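Local coordinates for flavohemoprotein (PDB 4EH1) that probably detoxifies nitric oxide by converting it to nitrate with oxygen and NAD(P)H, this chain being its FAD- and NAD(P)H-binding reductase domain, at residues V118-G123 / I210-Y215; G143-Y148 / L195-E200; F204-P209 / Q214-Q219; Q219-G224 / A228-E233. All coordinates share one frame; numbering follows the deposited sequence.

Interaction 1: residues V118-G123 / I210-Y215; sequences VLISAG and IGFMQY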
loop_
_atom_site.group_PDB
_atom_site.type_symbol
_atom_site.label_atom_id
_atom_site.label_comp_id
_atom_site.label_asym_id
_atom_site.label_seq_id
_atom_site.Cartn_x
_atom_site.Cartn_y
_atom_site.Cartn_z
ATOM N N VAL A 118 -23.283 -18.197 3.983
ATOM C CA VAL A 118 -23.159 -16.937 4.718
ATOM C C VAL A 118 -21.730 -16.747 5.251
ATOM O O VAL A 118 -21.184 -17.615 5.936
ATOM C CB VAL A 118 -24.253 -16.785 5.829
ATOM C CG1 VAL A 118 -24.156 -15.429 6.495
ATOM C CG2 VAL A 118 -25.654 -16.901 5.231
ATOM N N LEU A 119 -21.109 -15.629 4.896
ATOM C CA LEU A 119 -19.776 -15.311 5.404
ATOM C C LEU A 119 -19.943 -14.162 6.407
ATOM O O LEU A 119 -20.547 -13.134 6.089
ATOM C CB LEU A 119 -18.837 -14.861 4.278
ATOM C CG LEU A 119 -18.761 -15.770 3.046
ATOM C CD1 LEU A 119 -17.753 -15.252 2.033
ATOM C CD2 LEU A 119 -18.430 -17.212 3.468
ATOM N N ILE A 120 -19.387 -14.343 7.601
ATOM C CA ILE A 120 -19.508 -13.387 8.685
ATOM C C ILE A 120 -18.142 -13.159 9.298
ATOM O O ILE A 120 -17.480 -14.095 9.748
ATOM C CB ILE A 120 -20.425 -13.917 9.808
ATOM C CG1 ILE A 120 -21.759 -14.402 9.223
ATOM C CG2 ILE A 120 -20.637 -12.835 10.902
ATOM C CD1 ILE A 120 -22.719 -15.026 10.266
ATOM N N SER A 121 -17.727 -11.908 9.345
ATOM C CA SER A 121 -16.450 -11.598 9.970
ATOM C C SER A 121 -16.412 -10.178 10.504
ATOM O O SER A 121 -17.276 -9.363 10.167
ATOM C CB SER A 121 -15.315 -11.783 8.959
ATOM O OG SER A 121 -15.547 -10.985 7.813
ATOM N N ALA A 122 -15.378 -9.903 11.305
ATOM C CA ALA A 122 -15.121 -8.591 11.886
ATOM C C ALA A 122 -13.649 -8.241 11.819
ATOM O O ALA A 122 -12.783 -9.081 12.086
ATOM C CB ALA A 122 -15.567 -8.548 13.364
ATOM N N GLY A 123 -13.367 -6.988 11.511
ATOM C CA GLY A 123 -11.993 -6.529 11.515
ATOM C C GLY A 123 -11.164 -7.342 10.529
ATOM O O GLY A 123 -11.513 -7.460 9.364
ATOM N N ILE A 210 -12.376 -13.821 19.401
ATOM C CA ILE A 210 -13.239 -14.690 20.190
ATOM C C ILE A 210 -14.525 -14.010 20.703
ATOM O O ILE A 210 -15.604 -14.610 20.663
ATOM C CB ILE A 210 -12.448 -15.359 21.368
ATOM C CG1 ILE A 210 -13.315 -16.400 22.087
ATOM C CG2 ILE A 210 -11.925 -14.308 22.367
ATOM C CD1 ILE A 210 -13.879 -17.464 21.132
ATOM N N GLY A 211 -14.421 -12.776 21.198
ATOM C CA GLY A 211 -15.600 -12.092 21.726
ATOM C C GLY A 211 -16.695 -11.918 20.684
ATOM O O GLY A 211 -17.858 -12.252 20.906
ATOM N N PHE A 212 -16.317 -11.406 19.524
ATOM C CA PHE A 212 -17.231 -11.348 18.383
ATOM C C PHE A 212 -17.723 -12.750 17.972
ATOM O O PHE A 212 -18.920 -12.969 17.690
ATOM C CB PHE A 212 -16.544 -10.652 17.198
ATOM C CG PHE A 212 -17.319 -10.757 15.884
ATOM C CD1 PHE A 212 -18.344 -9.855 15.585
ATOM C CD2 PHE A 212 -17.008 -11.730 14.957
ATOM C CE1 PHE A 212 -19.050 -9.949 14.390
ATOM C CE2 PHE A 212 -17.715 -11.840 13.749
ATOM C CZ PHE A 212 -18.726 -10.948 13.467
ATOM N N MET A 213 -16.817 -13.715 17.925
ATOM C CA MET A 213 -17.237 -15.067 17.539
ATOM C C MET A 213 -18.338 -15.604 18.495
ATOM O O MET A 213 -19.383 -16.077 18.058
ATOM C CB MET A 213 -16.035 -16.005 17.538
ATOM C CG MET A 213 -16.365 -17.436 17.158
ATOM S SD MET A 213 -16.772 -17.542 15.397
ATOM C CE MET A 213 -15.541 -16.480 14.662
ATOM N N GLN A 214 -18.105 -15.495 19.802
ATOM C CA GLN A 214 -19.072 -15.969 20.788
ATOM C C GLN A 214 -20.418 -15.264 20.612
ATOM O O GLN A 214 -21.478 -15.891 20.599
ATOM C CB GLN A 214 -18.533 -15.729 22.194
ATOM C CG GLN A 214 -17.425 -16.686 22.590
ATOM C CD GLN A 214 -17.905 -18.135 22.783
ATOM O OE1 GLN A 214 -18.596 -18.461 23.747
ATOM N NE2 GLN A 214 -17.536 -18.992 21.868
ATOM N N TYR A 215 -20.357 -13.949 20.453
ATOM C CA TYR A 215 -21.544 -13.152 20.199
ATOM C C TYR A 215 -22.340 -13.635 18.959
ATOM O O TYR A 215 -23.566 -13.801 19.014
ATOM C CB TYR A 215 -21.102 -11.706 20.037
ATOM C CG TYR A 215 -22.199 -10.763 19.677
ATOM C CD1 TYR A 215 -23.224 -10.471 20.570
ATOM C CD2 TYR A 215 -22.200 -10.136 18.450
ATOM C CE1 TYR A 215 -24.236 -9.577 20.225
ATOM C CE2 TYR A 215 -23.189 -9.249 18.098
ATOM C CZ TYR A 215 -24.208 -8.971 18.976
ATOM O OH TYR A 215 -25.182 -8.088 18.572
#

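Interaction 2: residues G143-Y148 / L195-E200; sequences GVTYLY and LILPIE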
loop_
_atom_site.group_PDB
_atom_site.type_symbol
_atom_site.label_atom_id
_atom_site.label_comp_id
_atom_site.label_asym_id
_atom_site.label_seq_id
_atom_site.Cartn_x
_atom_site.Cartn_y
_atom_site.Cartn_z
ATOM N N GLY A 143 -26.143 -17.407 -4.421
ATOM C CA GLY A 143 -26.640 -17.511 -3.055
ATOM C C GLY A 143 -25.582 -17.238 -1.982
ATOM O O GLY A 143 -25.449 -17.991 -1.012
ATOM N N VAL A 144 -24.828 -16.162 -2.158
ATOM C CA VAL A 144 -23.806 -15.774 -1.179
ATOM C C VAL A 144 -24.192 -14.471 -0.441
ATOM O O VAL A 144 -24.570 -13.481 -1.073
ATOM C CB VAL A 144 -22.400 -15.621 -1.823
ATOM C CG1 VAL A 144 -21.348 -15.249 -0.755
ATOM C CG2 VAL A 144 -21.974 -16.917 -2.537
ATOM N N THR A 145 -24.124 -14.508 0.891
ATOM C CA THR A 145 -24.326 -13.329 1.730
ATOM C C THR A 145 -23.040 -13.013 2.523
ATOM O O THR A 145 -22.454 -13.879 3.185
ATOM C CB THR A 145 -25.493 -13.531 2.725
ATOM O OG1 THR A 145 -26.686 -13.831 2.008
ATOM C CG2 THR A 145 -25.743 -12.248 3.545
ATOM N N TYR A 146 -22.599 -11.769 2.456
ATOM C CA TYR A 146 -21.407 -11.355 3.166
ATOM C C TYR A 146 -21.773 -10.369 4.296
ATOM O O TYR A 146 -22.325 -9.295 4.047
ATOM C CB TYR A 146 -20.493 -10.687 2.163
ATOM C CG TYR A 146 -19.162 -10.199 2.683
ATOM C CD1 TYR A 146 -18.983 -8.859 3.031
ATOM C CD2 TYR A 146 -18.067 -11.060 2.773
ATOM C CE1 TYR A 146 -17.766 -8.388 3.482
ATOM C CE2 TYR A 146 -16.839 -10.601 3.233
ATOM C CZ TYR A 146 -16.694 -9.258 3.573
ATOM O OH TYR A 146 -15.484 -8.782 4.013
ATOM N N LEU A 147 -21.482 -10.732 5.536
ATOM C CA LEU A 147 -21.810 -9.860 6.673
ATOM C C LEU A 147 -20.506 -9.454 7.353
ATOM O O LEU A 147 -19.710 -10.316 7.743
ATOM C CB LEU A 147 -22.746 -10.557 7.662
ATOM C CG LEU A 147 -24.032 -11.219 7.115
ATOM C CD1 LEU A 147 -24.765 -11.957 8.218
ATOM C CD2 LEU A 147 -24.973 -10.229 6.474
ATOM N N TYR A 148 -20.290 -8.146 7.485
ATOM C CA TYR A 148 -19.002 -7.613 7.926
ATOM C C TYR A 148 -19.183 -6.509 8.990
ATOM O O TYR A 148 -20.033 -5.614 8.838
ATOM C CB TYR A 148 -18.209 -7.050 6.727
ATOM C CG TYR A 148 -16.796 -6.608 7.113
ATOM C CD1 TYR A 148 -15.904 -7.506 7.686
ATOM C CD2 TYR A 148 -16.377 -5.281 6.949
ATOM C CE1 TYR A 148 -14.615 -7.109 8.085
ATOM C CE2 TYR A 148 -15.082 -4.862 7.353
ATOM C CZ TYR A 148 -14.212 -5.790 7.895
ATOM O OH TYR A 148 -12.941 -5.422 8.265
ATOM N N LEU A 195 -32.446 -10.104 9.894
ATOM C CA LEU A 195 -31.899 -10.262 8.558
ATOM C C LEU A 195 -32.571 -11.405 7.789
ATOM O O LEU A 195 -32.956 -12.406 8.383
ATOM C CB LEU A 195 -30.409 -10.538 8.654
ATOM C CG LEU A 195 -29.568 -9.425 9.265
ATOM C CD1 LEU A 195 -28.112 -9.829 9.220
ATOM C CD2 LEU A 195 -29.785 -8.087 8.571
ATOM N N ILE A 196 -32.688 -11.268 6.472
ATOM C CA ILE A 196 -33.096 -12.399 5.660
ATOM C C ILE A 196 -31.902 -13.334 5.463
ATOM O O ILE A 196 -30.939 -12.966 4.799
ATOM C CB ILE A 196 -33.575 -11.956 4.262
ATOM C CG1 ILE A 196 -34.670 -10.892 4.366
ATOM C CG2 ILE A 196 -34.057 -13.177 3.463
ATOM C CD1 ILE A 196 -35.176 -10.436 2.992
ATOM N N LEU A 197 -31.980 -14.543 6.010
ATOM C CA LEU A 197 -30.845 -15.464 6.055
ATOM C C LEU A 197 -31.281 -16.921 5.868
ATOM O O LEU A 197 -32.357 -17.322 6.319
ATOM C CB LEU A 197 -30.154 -15.371 7.431
ATOM C CG LEU A 197 -29.380 -14.103 7.814
ATOM C CD1 LEU A 197 -28.877 -14.241 9.224
ATOM C CD2 LEU A 197 -28.218 -13.820 6.860
ATOM N N PRO A 198 -30.409 -17.746 5.270
ATOM C CA PRO A 198 -30.778 -19.151 5.037
ATOM C C PRO A 198 -30.490 -19.976 6.275
ATOM O O PRO A 198 -29.594 -20.815 6.288
ATOM C CB PRO A 198 -29.857 -19.560 3.885
ATOM C CG PRO A 198 -28.625 -18.716 4.103
ATOM C CD PRO A 198 -29.095 -17.407 4.697
ATOM N N ILE A 199 -31.267 -19.714 7.315
ATOM C CA ILE A 199 -31.106 -20.350 8.610
ATOM C C ILE A 199 -31.180 -21.885 8.494
ATOM O O ILE A 199 -30.346 -22.608 9.044
ATOM C CB ILE A 199 -32.213 -19.839 9.576
ATOM C CG1 ILE A 199 -32.106 -18.314 9.763
ATOM C CG2 ILE A 199 -32.182 -20.598 10.919
ATOM C CD1 ILE A 199 -30.740 -17.855 10.320
ATOM N N GLU A 200 -32.175 -22.385 7.771
ATOM C CA GLU A 200 -32.410 -23.835 7.732
ATOM C C GLU A 200 -31.389 -24.588 6.875
ATOM O O GLU A 200 -30.970 -25.678 7.231
ATOM C CB GLU A 200 -33.833 -24.156 7.264
ATOM C CG GLU A 200 -34.935 -23.622 8.178
ATOM C CD GLU A 200 -35.004 -24.324 9.540
ATOM O OE1 GLU A 200 -34.849 -25.571 9.587
ATOM O OE2 GLU A 200 -35.223 -23.627 10.562
#

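Interaction 3: residues F204-P209 / Q214-Q219; sequences FYLCGP and QYVVKQ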
loop_
_atom_site.group_PDB
_atom_site.type_symbol
_atom_site.label_atom_id
_atom_site.label_comp_id
_atom_site.label_asym_id
_atom_site.label_seq_id
_atom_site.Cartn_x
_atom_site.Cartn_y
_atom_site.Cartn_z
ATOM N N PHE A 204 -22.740 -21.453 7.389
ATOM C CA PHE A 204 -22.301 -20.199 8.001
ATOM C C PHE A 204 -20.818 -20.282 8.330
ATOM O O PHE A 204 -20.408 -21.097 9.156
ATOM C CB PHE A 204 -23.128 -19.902 9.273
ATOM C CG PHE A 204 -24.580 -19.633 8.982
ATOM C CD1 PHE A 204 -25.438 -20.677 8.639
ATOM C CD2 PHE A 204 -25.078 -18.337 9.011
ATOM C CE1 PHE A 204 -26.788 -20.434 8.324
ATOM C CE2 PHE A 204 -26.408 -18.069 8.692
ATOM C CZ PHE A 204 -27.271 -19.116 8.340
ATOM N N TYR A 205 -20.019 -19.449 7.668
ATOM C CA TYR A 205 -18.592 -19.387 7.939
ATOM C C TYR A 205 -18.298 -18.094 8.685
ATOM O O TYR A 205 -18.733 -17.014 8.264
ATOM C CB TYR A 205 -17.789 -19.423 6.624
ATOM C CG TYR A 205 -17.827 -20.758 5.905
ATOM C CD1 TYR A 205 -18.907 -21.106 5.074
ATOM C CD2 TYR A 205 -16.775 -21.650 6.008
ATOM C CE1 TYR A 205 -18.934 -22.349 4.392
ATOM C CE2 TYR A 205 -16.792 -22.898 5.333
ATOM C CZ TYR A 205 -17.875 -23.233 4.524
ATOM O OH TYR A 205 -17.889 -24.453 3.849
ATOM N N LEU A 206 -17.552 -18.206 9.777
ATOM C CA LEU A 206 -17.320 -17.103 10.710
ATOM C C LEU A 206 -15.830 -16.901 10.983
ATOM O O LEU A 206 -15.115 -17.866 11.247
ATOM C CB LEU A 206 -17.947 -17.442 12.066
ATOM C CG LEU A 206 -19.456 -17.342 12.283
ATOM C CD1 LEU A 206 -20.272 -18.114 11.256
ATOM C CD2 LEU A 206 -19.775 -17.847 13.654
ATOM N N CYS A 207 -15.356 -15.658 10.975
ATOM C CA CYS A 207 -13.970 -15.411 11.356
ATOM C C CYS A 207 -13.777 -14.082 12.055
ATOM O O CYS A 207 -14.221 -13.042 11.559
ATOM C CB CYS A 207 -13.046 -15.420 10.134
ATOM S SG CYS A 207 -11.282 -15.193 10.603
ATOM N N GLY A 208 -13.073 -14.106 13.184
ATOM C CA GLY A 208 -12.803 -12.878 13.921
ATOM C C GLY A 208 -12.348 -13.203 15.330
ATOM O O GLY A 208 -12.126 -14.371 15.652
ATOM N N PRO A 209 -12.220 -12.174 16.173
ATOM C CA PRO A 209 -11.783 -12.335 17.572
ATOM C C PRO A 209 -12.811 -13.167 18.331
ATOM O O PRO A 209 -13.985 -13.190 17.931
ATOM C CB PRO A 209 -11.789 -10.900 18.123
ATOM C CG PRO A 209 -11.824 -9.993 16.940
ATOM C CD PRO A 209 -12.481 -10.767 15.812
ATOM N N GLN A 214 -18.105 -15.495 19.802
ATOM C CA GLN A 214 -19.072 -15.969 20.788
ATOM C C GLN A 214 -20.418 -15.264 20.612
ATOM O O GLN A 214 -21.478 -15.891 20.599
ATOM C CB GLN A 214 -18.533 -15.729 22.194
ATOM C CG GLN A 214 -17.425 -16.686 22.590
ATOM C CD GLN A 214 -17.905 -18.135 22.783
ATOM O OE1 GLN A 214 -18.596 -18.461 23.747
ATOM N NE2 GLN A 214 -17.536 -18.992 21.868
ATOM N N TYR A 215 -20.357 -13.949 20.453
ATOM C CA TYR A 215 -21.544 -13.152 20.199
ATOM C C TYR A 215 -22.340 -13.635 18.959
ATOM O O TYR A 215 -23.566 -13.801 19.014
ATOM C CB TYR A 215 -21.102 -11.706 20.037
ATOM C CG TYR A 215 -22.199 -10.763 19.677
ATOM C CD1 TYR A 215 -23.224 -10.471 20.570
ATOM C CD2 TYR A 215 -22.200 -10.136 18.450
ATOM C CE1 TYR A 215 -24.236 -9.577 20.225
ATOM C CE2 TYR A 215 -23.189 -9.249 18.098
ATOM C CZ TYR A 215 -24.208 -8.971 18.976
ATOM O OH TYR A 215 -25.182 -8.088 18.572
ATOM N N VAL A 216 -21.646 -13.899 17.853
ATOM C CA VAL A 216 -22.351 -14.315 16.629
ATOM C C VAL A 216 -22.864 -15.766 16.699
ATOM O O VAL A 216 -24.009 -16.059 16.322
ATOM C CB VAL A 216 -21.478 -14.168 15.374
ATOM C CG1 VAL A 216 -22.154 -14.838 14.174
ATOM C CG2 VAL A 216 -21.245 -12.723 15.092
ATOM N N VAL A 217 -22.018 -16.671 17.186
ATOM C CA VAL A 217 -22.409 -18.066 17.295
ATOM C C VAL A 217 -23.644 -18.216 18.184
ATOM O O VAL A 217 -24.551 -18.941 17.821
ATOM C CB VAL A 217 -21.259 -18.940 17.826
ATOM C CG1 VAL A 217 -21.765 -20.329 18.281
ATOM C CG2 VAL A 217 -20.216 -19.099 16.756
ATOM N N LYS A 218 -23.688 -17.524 19.330
ATOM C CA LYS A 218 -24.900 -17.537 20.167
ATOM C C LYS A 218 -26.157 -17.056 19.437
ATOM O O LYS A 218 -27.222 -17.660 19.552
ATOM C CB LYS A 218 -24.702 -16.781 21.496
ATOM C CG LYS A 218 -23.782 -17.539 22.475
ATOM C CD LYS A 218 -23.189 -16.656 23.570
ATOM C CE LYS A 218 -22.362 -17.492 24.520
ATOM N NZ LYS A 218 -21.583 -16.649 25.509
ATOM N N GLN A 219 -26.039 -15.974 18.686
ATOM C CA GLN A 219 -27.152 -15.555 17.844
ATOM C C GLN A 219 -27.556 -16.633 16.824
ATOM O O GLN A 219 -28.755 -16.906 16.630
ATOM C CB GLN A 219 -26.801 -14.279 17.102
ATOM C CG GLN A 219 -26.786 -13.014 17.959
ATOM C CD GLN A 219 -26.622 -11.807 17.057
ATOM O OE1 GLN A 219 -27.559 -11.416 16.354
ATOM N NE2 GLN A 219 -25.422 -11.242 17.027
#

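Interaction 4: residues Q219-G224 / A228-E233; sequences QLLALG and ARIHYE. With SO4 (sulfate ion), chain F.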
loop_
_atom_site.group_PDB
_atom_site.type_symbol
_atom_site.label_atom_id
_atom_site.label_comp_id
_atom_site.label_asym_id
_atom_site.label_seq_id
_atom_site.Cartn_x
_atom_site.Cartn_y
_atom_site.Cartn_z
ATOM N N GLN A 219 -26.039 -15.974 18.686
ATOM C CA GLN A 219 -27.152 -15.555 17.844
ATOM C C GLN A 219 -27.556 -16.633 16.824
ATOM O O GLN A 219 -28.755 -16.906 16.630
ATOM C CB GLN A 219 -26.801 -14.279 17.102
ATOM C CG GLN A 219 -26.786 -13.014 17.959
ATOM C CD GLN A 219 -26.622 -11.807 17.057
ATOM O OE1 GLN A 219 -27.559 -11.416 16.354
ATOM N NE2 GLN A 219 -25.422 -11.242 17.027
ATOM N N LEU A 220 -26.569 -17.239 16.166
ATOM C CA LEU A 220 -26.876 -18.270 15.167
ATOM C C LEU A 220 -27.621 -19.454 15.782
ATOM O O LEU A 220 -28.630 -19.907 15.249
ATOM C CB LEU A 220 -25.615 -18.754 14.449
ATOM C CG LEU A 220 -24.992 -17.722 13.501
ATOM C CD1 LEU A 220 -23.771 -18.308 12.831
ATOM C CD2 LEU A 220 -26.023 -17.169 12.457
ATOM N N LEU A 221 -27.134 -19.940 16.912
ATOM C CA LEU A 221 -27.802 -21.050 17.582
ATOM C C LEU A 221 -29.218 -20.693 18.044
ATOM O O LEU A 221 -30.145 -21.480 17.875
ATOM C CB LEU A 221 -26.979 -21.524 18.769
ATOM C CG LEU A 221 -25.619 -22.110 18.412
ATOM C CD1 LEU A 221 -24.847 -22.414 19.691
ATOM C CD2 LEU A 221 -25.803 -23.362 17.616
ATOM N N ALA A 222 -29.386 -19.512 18.632
ATOM C CA ALA A 222 -30.712 -19.080 19.068
ATOM C C ALA A 222 -31.706 -18.961 17.894
ATOM O O ALA A 222 -32.919 -19.094 18.096
ATOM C CB ALA A 222 -30.623 -17.764 19.819
ATOM N N LEU A 223 -31.194 -18.689 16.688
ATOM C CA LEU A 223 -32.029 -18.560 15.488
ATOM C C LEU A 223 -32.388 -19.932 14.904
ATOM O O LEU A 223 -33.328 -20.063 14.112
ATOM C CB LEU A 223 -31.326 -17.713 14.416
ATOM C CG LEU A 223 -31.429 -16.195 14.584
ATOM C CD1 LEU A 223 -30.508 -15.460 13.619
ATOM C CD2 LEU A 223 -32.866 -15.750 14.380
ATOM N N GLY A 224 -31.638 -20.952 15.301
ATOM C CA GLY A 224 -31.960 -22.301 14.907
ATOM C C GLY A 224 -30.972 -22.945 13.942
ATOM O O GLY A 224 -31.249 -24.016 13.414
ATOM N N ALA A 228 -23.618 -28.173 13.119
ATOM C CA ALA A 228 -22.867 -28.778 12.018
ATOM C C ALA A 228 -22.727 -27.858 10.794
ATOM O O ALA A 228 -21.926 -28.137 9.914
ATOM C CB ALA A 228 -23.490 -30.114 11.605
ATOM N N ARG A 229 -23.496 -26.766 10.750
ATOM C CA ARG A 229 -23.436 -25.826 9.633
ATOM C C ARG A 229 -22.757 -24.512 10.027
ATOM O O ARG A 229 -22.819 -23.514 9.300
ATOM C CB ARG A 229 -24.836 -25.585 9.028
ATOM C CG ARG A 229 -25.406 -26.833 8.311
ATOM C CD ARG A 229 -26.756 -26.590 7.593
ATOM N NE ARG A 229 -27.881 -26.485 8.527
ATOM C CZ ARG A 229 -28.501 -25.354 8.871
ATOM N NH1 ARG A 229 -28.137 -24.182 8.351
ATOM N NH2 ARG A 229 -29.510 -25.400 9.736
ATOM N N ILE A 230 -22.083 -24.524 11.174
ATOM C CA ILE A 230 -21.296 -23.372 11.592
ATOM C C ILE A 230 -19.837 -23.726 11.514
ATOM O O ILE A 230 -19.373 -24.666 12.163
ATOM C CB ILE A 230 -21.629 -22.961 13.011
ATOM C CG1 ILE A 230 -23.082 -22.498 13.068
ATOM C CG2 ILE A 230 -20.714 -21.819 13.482
ATOM C CD1 ILE A 230 -23.643 -22.415 14.444
ATOM N N HIS A 231 -19.103 -22.989 10.703
ATOM C CA HIS A 231 -17.690 -23.283 10.529
ATOM C C HIS A 231 -16.936 -22.010 10.904
ATOM O O HIS A 231 -17.356 -20.905 10.549
ATOM C CB HIS A 231 -17.406 -23.678 9.078
ATOM C CG HIS A 231 -18.463 -24.536 8.456
ATOM N ND1 HIS A 231 -18.405 -25.917 8.459
ATOM C CD2 HIS A 231 -19.595 -24.207 7.781
ATOM C CE1 HIS A 231 -19.463 -26.399 7.825
ATOM N NE2 HIS A 231 -20.197 -25.383 7.401
ATOM N N TYR A 232 -15.830 -22.135 11.626
ATOM C CA TYR A 232 -15.269 -20.930 12.199
ATOM C C TYR A 232 -13.786 -21.034 12.384
ATOM O O TYR A 232 -13.238 -22.127 12.490
ATOM C CB TYR A 232 -15.916 -20.642 13.563
ATOM C CG TYR A 232 -15.441 -21.605 14.636
ATOM C CD1 TYR A 232 -15.826 -22.941 14.606
ATOM C CD2 TYR A 232 -14.611 -21.188 15.664
ATOM C CE1 TYR A 232 -15.399 -23.844 15.555
ATOM C CE2 TYR A 232 -14.180 -22.088 16.643
ATOM C CZ TYR A 232 -14.577 -23.421 16.578
ATOM O OH TYR A 232 -14.164 -24.338 17.522
ATOM N N GLU A 233 -13.143 -19.875 12.424
ATOM C CA GLU A 233 -11.748 -19.774 12.786
ATOM C C GLU A 233 -11.541 -18.532 13.665
ATOM O O GLU A 233 -11.991 -17.444 13.326
ATOM C CB GLU A 233 -10.881 -19.666 11.547
ATOM C CG GLU A 233 -9.392 -19.775 11.885
ATOM C CD GLU A 233 -8.511 -19.950 10.659
ATOM O OE1 GLU A 233 -7.872 -21.017 10.517
ATOM O OE2 GLU A 233 -8.455 -19.014 9.829
HETATM S S SO4 F . -13.745 -25.730 11.414
HETATM O O1 SO4 F . -14.873 -25.225 12.198
HETATM O O2 SO4 F . -12.580 -25.934 12.277
HETATM O O3 SO4 F . -14.115 -26.996 10.780
HETATM O O4 SO4 F . -13.413 -24.774 10.360
#

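Interaction 1: residues V118-G123 / I210-Y215
Ala122 and Phe212 meet where strand 117-122 packs against the start of helix 210-223: the axes of strand 118-122 and helix 210-215 come within 9.1 Å and run 143° apart in direction, nearer antiparallel than parallel. Phe212 carries nearly all of the contact from the helix side. Its CG lies anti to the backbone N (chi1 170°), which sends the ring onto the strand, and the methyl of Ala122 sits over one face of it. CB of Ala122 stands 3.6 Å from the centroid of the Phe212 ring and only 5° off the ring normal, a CH-pi contact centred on the face. Ile120, two residues back and facing the helix as Ala122 does, comes to the rim of the same ring instead, where its CG2 lies near the ring plane and 3.7 Å from Phe212 CZ. Between them the main chain of Ser121 also touches the ring obliquely, its C 3.8 Å from Phe212 CZ. The CB of Ser121 leaves the backbone on the other side, where the side chain touches Ala126 and Met129 of helix 126-138. Gly123, the next residue after Ala122, is part of the NADP(+) site inferred by similarity. Among the side chains the chemistry is apolar: one aromatic ring, met over a face by one methyl and at its edge by another, seats the first turn of the helix on the sheet by dispersion and CH-pi attraction.

Interaction 2: residues G143-Y148 / L195-E200
Leu147 projects from strand 144-150 into the loop 195-200 and meets two leucines there at once. With Leu195 the approach is tip to tip: Leu147 CD1 lies 4.1 Å from Leu195 CD1, and Leu147 CD2 is almost as near to that same methyl, so Leu195 CD1 rests against both ends of the fork. Leu197 comes in at a slant, its CD2 4.2 Å from Leu147 CD1. Leu197 does not start out toward the strand; its CG stands anti to the carbonyl carbon (chi1 -69°), and from there the methyl end swings in. That methyl also borders on Thr145, two residues back on the same side of the strand, whose CG2 is 4.4 Å from Leu197 CD2. All these spacings are relaxed, and the contact is methyl against methyl throughout. Around it, Trp176 of strand 172-177 touches both Leu147 and Leu195, while Val118 and Ile120 of strand 117-122 also touch Leu147. Past the leucines the loop bends through an inverse gamma turn centred on Pro198. Here an irregular connection, rather than a helix, covers part of one face of the parallel sheet in the Rossmann-like NAD(P)H-binding half of a ferredoxin reductase-type module.

Interaction 3: residues F204-P209 / Q214-Q219
Leu206 CD2 presses between two neighbouring valines of helix 210-223, touching Val217 CG2 at 3.4 Å and Val216 CG1 at 3.9 Å. The first of these is tighter than ordinary carbon-carbon contact. The two valines offer different branches: in Val216 it is the methyl anti to the backbone N (chi1 170°), whereas in Val217 it is the one anti to the carbonyl carbon. Leu206 meets Val217 at about a right angle, and its CG also lies 4.1 Å from Val216 CG1. The side chain of Val216 sets out toward the strand; that of Val217 starts past it, and one branch reaches the leucine. Further apolar groups adjoin the trio, with Met213 and Leu220 of the same helix on Leu206 and Ile120 of strand 117-122 against both Leu206 and Val216. The strand itself is fixed by backbone hydrogen bonds to both neighbours, Leu206 pairing with His231 and Tyr205 with Val118 and Ile120. Pro209, at the N-cap position, follows the strand and turns the chain straight into the helix, opening the crossover connection of a beta-alpha-beta unit. Because every touching atom is a saturated carbon, this contact rests on dispersion and the burial of apolar surface, and on the fit of one leucine methyl against two valine branches.

Interaction 4: residues Q219-G224 / A228-E233
Ile230 leads from strand 230-234 toward the last turns of helix 210-223. Its side chain sets out toward the helix at CB, CG1 leaves it anti to the carbonyl carbon (chi1 -64°), and the nearly extended chain carries CD1 to the helix surface. CD1 does all the touching: Leu221 CD2 lies 4.0 Å away, and Leu220 CB is 4.2 Å from the same methyl. Leu221 crosses Ile230 at about a right angle and stands on the exposed side; Leu220 is buried and goes on inward to Phe204 and Leu206 of the neighbouring strand. This is the return half of a beta-alpha-beta unit, in which helix 210-223 leaves strand 203-208 and the chain comes back as the edge strand of the parallel sheet. The helix ends in a Schellman motif, with Gly224 at positive phi and its N bonded to Leu221 O at 3.0 Å and weakly to Leu220 O. Near that end the guanidinium of Arg229 approaches only loosely, NH2 being 4.3 Å from Gly224 O; NH1 hydrogen-bonds to the carbonyl oxygens of Gly202 and Ile199, and NH2 is hydrogen-bonded as well. Farther along the strand, Tyr232 N donates a long but straight hydrogen bond to O1 of a sulfate, probably from the crystallisation liquor (3.3 Å, 168° at the hydrogen). The next residue, Glu233, touches the FAD and by similarity influences the redox potential of heme and flavin.

All four contacts reach one parallel sheet, that of the NAD(P)H-binding half of the reductase module. Interactions 1, 3 and 4 follow helix 210-223 from its first turn to its last, packing it in order on strands 117-122, 203-208 and 230-234, successive neighbours in the sheet. The centres of 1 and 3 are about 4 Å apart, those of 3 and 4 about 7 Å. Interaction 2, on strand 144-150 about 14 Å from interaction 1, is nested within the chain loop that interaction 1 closes; it closes before 3 and 4 open, and 1 closes before 4 opens. Ile199 O ties it to interaction 4 through Arg229 NH1. Helix and loop thus share one sheet face, while the C-terminal ends of strands 117-122 and 230-234 lead toward the probable NADP(+) site and the flavin.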